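Local atomic coordinates of gram-negative insecticidal protein (Chromobacterium piscinae, PDB entry 6FBM), a protein that probably acts as an insecticidal toxin of the perforin-like MACPF family, whose members typically assemble on membranes to form pores. Residues 68-73 with 130-135; 53-58 with 266-271. All coordinates share one frame; numbering follows the deposited sequence.

Contact 1: 68-73 with 130-135; sequences YFHSDF and LWYISL
Y68 and L130 meet backbone to backbone: Y68 N donates to L130 O over 3.0 Å. The strand around 68-73 runs at 117° to 131-134, far from a regular antiparallel pairing, because the chain turns a corner at L130. At the corner L130 and W131 stand against the single V177 of strand 170-177, which makes a classic beta bulge. Beyond this corner, side chains bridge the widening gap. Y132 reaches back with its ring, CG lying beside the backbone N (chi1 -55°), and CE2 passes 4.1 Å from Y68 CB. A tyrosine suits the place: it is long enough to cross and ends in a polar atom. Its OH arrives in the plane of the H70 ring, 3.2 Å from H70 CE1, and lies 3.5 Å from D72 OD2. Bonds within its own strand hold the H70 ring in this position. ND1 donates to Y68 O at 3.2 Å in a nearly straight bond of 173°, NE2 makes a weak bond to D72 OD1, and Y68 CE2 lies over the centre of one imidazole face, while H70 ND1 stands over the rim of the tyrosine face. If both nitrogens carry protons, the ring would be positive, which the nearby aspartate would favour. On the other side of the strand, F69 and L130 lie side by side, F69 CE2 touching L130 CD2 at 3.7 Å. Strand 64-78 continues to pair with strand 120-134 through H70 with V129 and D72 with A127, while strand 170-177 receives Y132 on A176 and L267 of helix 255-269 packs against L130 and W131.

Contact 2: 53-58 with 266-271; sequences EGRSYT and LLDYAT
R55 and D268 form the salt bridge that joins the hairpin of strands 47-52 and 55-60 to the end of helix 255-269. Both terminal nitrogens of the guanidinium converge on one carboxylate oxygen: R55 NH1 lies 2.8 Å and R55 NH2 2.9 Å from D268 OD1. This is a forked arrangement rather than a two-oxygen pairing, and its detail is less certain because OD1 sits too close to another atom of the model. The carboxylate comes to the guanidinium edge with the two planes 24° apart. An arginine fits because its chain, extended from CG to NE, spans the gap and still offers a flat face to an apolar neighbour. That face receives L267, whose CD2 stands 3.6 Å from R55 NE, offset toward the rim. L267 points at the hairpin with CG anti to the backbone N (chi1 -162°), and its two methyls face different partners: CD2 lies over R55 and also approaches E53 CB at 4.4 Å, whereas CD1 turns to the hydroxyl end of Y57. Y57 OH is 3.5 Å from L267 CG; the Y57 side chain also touches L13, P14, I50 and I52. At the turn, E53 and G54 have the positive phi values of a type I' turn, a natural place for glycine, between strands 47-52 and 55-60. A second subunit lies close: S56 OG is hydrogen-bonded to R55 NH1 of the second subunit, and D268 packs on its L47. The chemistry is therefore mixed, a charged pair at a subunit boundary whose guanidinium lies over a leucine, with the tyrosine hydroxyl against CG and CD1 of that leucine, so that the arginine works both as an ion and as an apolar surface.

How the contacts relate
After the early strands 21-23 and 35-39 the chain makes the hairpin 47-60, then runs almost directly into strand 64-78. Contact 1 closes the shorter loop, bringing strand 120-134 back to strand 64-78. Contact 2 closes the longer one, when the end of helix 255-269 returns to the hairpin; contact 1 thus lies wholly within that span, and the two do not cross. Their centres are 12 Å apart and they touch: F69 CD2 is 3.2 Å from E53 OE2, W131 CZ3 is 3.6 Å from L267 CD1, and L130 CD1 meets A270. Together they tie the small hairpin, the large antiparallel sheet and the helix end into one corner.

Contact 1: 68-73 with 130-135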
# COMPACT_ATOMS: atom_id res chain seq x y z
N TYR A 68 -12.32 -25.20 -13.28
CA TYR A 68 -12.89 -25.12 -14.61
C TYR A 68 -13.20 -23.65 -14.88
O TYR A 68 -14.23 -23.14 -14.52
CB TYR A 68 -14.10 -26.06 -14.82
CG TYR A 68 -14.65 -26.09 -16.25
CD1 TYR A 68 -13.87 -25.68 -17.36
CD2 TYR A 68 -15.96 -26.53 -16.49
CE1 TYR A 68 -14.38 -25.68 -18.65
CE2 TYR A 68 -16.49 -26.54 -17.78
CZ TYR A 68 -15.70 -26.12 -18.86
OH TYR A 68 -16.20 -26.13 -20.14
N PHE A 69 -12.26 -22.95 -15.50
CA PHE A 69 -12.45 -21.54 -15.77
C PHE A 69 -13.40 -21.39 -16.96
O PHE A 69 -12.99 -21.52 -18.10
CB PHE A 69 -11.09 -20.89 -16.05
CG PHE A 69 -11.16 -19.39 -16.19
CD1 PHE A 69 -11.73 -18.81 -17.34
CD2 PHE A 69 -10.70 -18.53 -15.18
CE1 PHE A 69 -11.85 -17.43 -17.47
CE2 PHE A 69 -10.86 -17.16 -15.30
CZ PHE A 69 -11.41 -16.61 -16.45
N HIS A 70 -14.68 -21.16 -16.67
CA HIS A 70 -15.69 -20.99 -17.73
C HIS A 70 -16.96 -20.29 -17.23
O HIS A 70 -17.16 -20.13 -16.03
CB HIS A 70 -16.02 -22.34 -18.40
CG HIS A 70 -17.01 -23.15 -17.63
ND1 HIS A 70 -16.80 -23.51 -16.32
CD2 HIS A 70 -18.28 -23.51 -17.93
CE1 HIS A 70 -17.87 -24.15 -15.87
NE2 HIS A 70 -18.78 -24.17 -16.83
N SER A 71 -17.80 -19.92 -18.20
CA SER A 71 -19.08 -19.22 -17.99
C SER A 71 -20.28 -20.14 -18.24
O SER A 71 -20.41 -20.68 -19.33
CB SER A 71 -19.17 -18.01 -18.92
OG SER A 71 -18.36 -16.97 -18.42
N ASP A 72 -21.14 -20.29 -17.23
CA ASP A 72 -22.44 -20.97 -17.39
C ASP A 72 -23.46 -19.86 -17.53
O ASP A 72 -23.53 -18.93 -16.73
CB ASP A 72 -22.78 -21.88 -16.19
CG ASP A 72 -22.00 -23.22 -16.21
OD1 ASP A 72 -21.80 -23.74 -17.34
OD2 ASP A 72 -21.57 -23.75 -15.12
N PHE A 73 -24.26 -19.96 -18.58
CA PHE A 73 -25.34 -19.03 -18.83
C PHE A 73 -26.66 -19.74 -18.58
O PHE A 73 -26.89 -20.82 -19.09
CB PHE A 73 -25.24 -18.55 -20.26
CG PHE A 73 -26.22 -17.49 -20.59
CD1 PHE A 73 -25.93 -16.16 -20.31
CD2 PHE A 73 -27.44 -17.81 -21.20
CE1 PHE A 73 -26.84 -15.17 -20.61
CE2 PHE A 73 -28.37 -16.83 -21.51
CZ PHE A 73 -28.07 -15.51 -21.21
N LEU A 130 -14.75 -20.34 -11.35
CA LEU A 130 -13.32 -20.58 -11.32
C LEU A 130 -13.06 -22.05 -10.94
O LEU A 130 -12.27 -22.73 -11.58
CB LEU A 130 -12.65 -19.62 -10.33
CG LEU A 130 -12.95 -18.14 -10.60
CD1 LEU A 130 -12.45 -17.29 -9.47
CD2 LEU A 130 -12.38 -17.65 -11.92
N TRP A 131 -13.72 -22.53 -9.88
CA TRP A 131 -13.62 -23.92 -9.50
C TRP A 131 -14.85 -24.38 -8.76
O TRP A 131 -15.68 -23.57 -8.36
CB TRP A 131 -12.39 -24.17 -8.62
CG TRP A 131 -12.27 -23.24 -7.50
CD1 TRP A 131 -12.84 -23.38 -6.29
CD2 TRP A 131 -11.50 -22.04 -7.47
NE1 TRP A 131 -12.45 -22.32 -5.46
CE2 TRP A 131 -11.60 -21.52 -6.17
CE3 TRP A 131 -10.67 -21.41 -8.39
CZ2 TRP A 131 -10.99 -20.33 -5.80
CZ3 TRP A 131 -10.05 -20.24 -8.02
CH2 TRP A 131 -10.21 -19.71 -6.74
N TYR A 132 -14.98 -25.70 -8.64
CA TYR A 132 -15.97 -26.33 -7.82
C TYR A 132 -15.24 -26.90 -6.62
O TYR A 132 -14.10 -27.35 -6.73
CB TYR A 132 -16.70 -27.44 -8.58
CG TYR A 132 -17.34 -27.02 -9.90
CD1 TYR A 132 -18.63 -26.50 -9.92
CD2 TYR A 132 -16.68 -27.18 -11.13
CE1 TYR A 132 -19.26 -26.11 -11.11
CE2 TYR A 132 -17.29 -26.79 -12.33
CZ TYR A 132 -18.58 -26.25 -12.32
OH TYR A 132 -19.24 -25.84 -13.50
N ILE A 133 -15.88 -26.85 -5.46
CA ILE A 133 -15.41 -27.57 -4.29
C ILE A 133 -16.52 -28.55 -3.99
O ILE A 133 -17.70 -28.21 -4.12
CB ILE A 133 -15.15 -26.68 -3.07
CG1 ILE A 133 -14.44 -25.38 -3.47
CG2 ILE A 133 -14.37 -27.45 -2.03
CD1 ILE A 133 -14.25 -24.39 -2.36
N SER A 134 -16.14 -29.77 -3.63
CA SER A 134 -17.13 -30.79 -3.29
C SER A 134 -16.67 -31.58 -2.09
O SER A 134 -15.48 -31.73 -1.84
CB SER A 134 -17.38 -31.71 -4.48
OG SER A 134 -16.16 -32.33 -4.88
N LEU A 135 -17.65 -32.01 -1.31
CA LEU A 135 -17.43 -32.80 -0.11
C LEU A 135 -17.64 -34.29 -0.38
O LEU A 135 -18.21 -34.67 -1.42
CB LEU A 135 -18.43 -32.37 0.97
CG LEU A 135 -18.33 -30.91 1.42
CD1 LEU A 135 -19.31 -30.67 2.55
CD2 LEU A 135 -16.92 -30.57 1.88

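Contact 2: 53-58 with 266-271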
# COMPACT_ATOMS: atom_id res chain seq x y z
N GLU A 53 -3.91 -20.70 -11.71
CA GLU A 53 -3.46 -19.51 -12.42
C GLU A 53 -2.31 -18.80 -11.72
O GLU A 53 -2.41 -17.61 -11.42
CB GLU A 53 -4.61 -18.51 -12.61
CG GLU A 53 -5.65 -18.94 -13.64
CD GLU A 53 -6.48 -17.77 -14.11
OE1 GLU A 53 -5.94 -16.65 -14.21
OE2 GLU A 53 -7.69 -17.99 -14.38
N GLY A 54 -1.27 -19.54 -11.43
CA GLY A 54 -0.05 -18.99 -10.89
C GLY A 54 -0.03 -18.84 -9.39
O GLY A 54 1.02 -18.62 -8.83
N ARG A 55 -1.18 -18.96 -8.73
CA ARG A 55 -1.23 -18.78 -7.29
C ARG A 55 -1.44 -20.09 -6.54
O ARG A 55 -2.08 -20.99 -7.03
CB ARG A 55 -2.36 -17.84 -6.93
CG ARG A 55 -2.33 -16.53 -7.65
CD ARG A 55 -3.54 -15.75 -7.20
NE ARG A 55 -3.71 -14.46 -7.88
CZ ARG A 55 -4.56 -13.53 -7.48
NH1 ARG A 55 -5.32 -13.67 -6.39
NH2 ARG A 55 -4.68 -12.41 -8.19
N SER A 56 -0.91 -20.13 -5.32
CA SER A 56 -1.05 -21.28 -4.47
C SER A 56 -2.20 -21.12 -3.49
O SER A 56 -2.36 -20.09 -2.84
CB SER A 56 0.23 -21.55 -3.70
OG SER A 56 0.31 -22.94 -3.47
N TYR A 57 -2.98 -22.18 -3.36
CA TYR A 57 -4.11 -22.18 -2.46
C TYR A 57 -4.07 -23.43 -1.63
O TYR A 57 -3.61 -24.46 -2.09
CB TYR A 57 -5.37 -22.14 -3.31
CG TYR A 57 -5.61 -20.81 -3.98
CD1 TYR A 57 -6.02 -19.70 -3.27
CD2 TYR A 57 -5.40 -20.66 -5.32
CE1 TYR A 57 -6.23 -18.49 -3.87
CE2 TYR A 57 -5.60 -19.42 -5.96
CZ TYR A 57 -5.97 -18.34 -5.23
OH TYR A 57 -6.17 -17.15 -5.88
N THR A 58 -4.57 -23.35 -0.41
CA THR A 58 -4.71 -24.52 0.44
C THR A 58 -6.17 -24.75 0.78
O THR A 58 -6.98 -23.83 0.76
CB THR A 58 -3.90 -24.38 1.73
OG1 THR A 58 -4.27 -23.19 2.40
CG2 THR A 58 -2.40 -24.35 1.41
N LEU A 266 -12.43 -11.45 -10.34
CA LEU A 266 -13.06 -12.62 -9.72
C LEU A 266 -12.14 -13.46 -8.88
O LEU A 266 -12.54 -13.93 -7.82
CB LEU A 266 -13.75 -13.49 -10.77
CG LEU A 266 -14.95 -12.80 -11.41
CD1 LEU A 266 -15.46 -13.70 -12.50
CD2 LEU A 266 -16.00 -12.47 -10.38
N LEU A 267 -10.88 -13.60 -9.30
CA LEU A 267 -9.95 -14.40 -8.52
C LEU A 267 -9.73 -13.90 -7.11
O LEU A 267 -9.50 -14.69 -6.20
CB LEU A 267 -8.63 -14.58 -9.24
CG LEU A 267 -7.74 -15.77 -8.73
CD1 LEU A 267 -8.44 -17.12 -8.68
CD2 LEU A 267 -6.51 -15.85 -9.62
N ASP A 268 -9.79 -12.61 -6.93
CA ASP A 268 -9.53 -11.99 -5.64
C ASP A 268 -10.81 -11.88 -4.82
O ASP A 268 -10.77 -11.67 -3.60
CB ASP A 268 -8.91 -10.59 -5.81
CG ASP A 268 -7.69 -10.58 -6.74
OD1 ASP A 268 -6.79 -11.34 -6.43
OD2 ASP A 268 -7.62 -9.85 -7.75
N TYR A 269 -11.97 -11.99 -5.47
CA TYR A 269 -13.24 -11.83 -4.78
C TYR A 269 -14.16 -13.02 -4.93
O TYR A 269 -15.36 -12.87 -4.77
CB TYR A 269 -13.94 -10.60 -5.34
CG TYR A 269 -13.24 -9.33 -5.02
CD1 TYR A 269 -13.52 -8.68 -3.82
CD2 TYR A 269 -12.32 -8.76 -5.89
CE1 TYR A 269 -12.93 -7.47 -3.52
CE2 TYR A 269 -11.70 -7.56 -5.58
CZ TYR A 269 -12.03 -6.91 -4.40
OH TYR A 269 -11.46 -5.69 -4.09
N ALA A 270 -13.61 -14.19 -5.27
CA ALA A 270 -14.43 -15.36 -5.55
C ALA A 270 -15.17 -15.83 -4.31
O ALA A 270 -14.61 -15.80 -3.22
CB ALA A 270 -13.58 -16.49 -6.10
N THR A 271 -16.43 -16.21 -4.50
CA THR A 271 -17.24 -16.84 -3.46
C THR A 271 -18.08 -17.94 -4.07
O THR A 271 -18.11 -18.10 -5.28
CB THR A 271 -18.21 -15.88 -2.75
OG1 THR A 271 -19.20 -15.44 -3.69
CG2 THR A 271 -17.46 -14.65 -2.22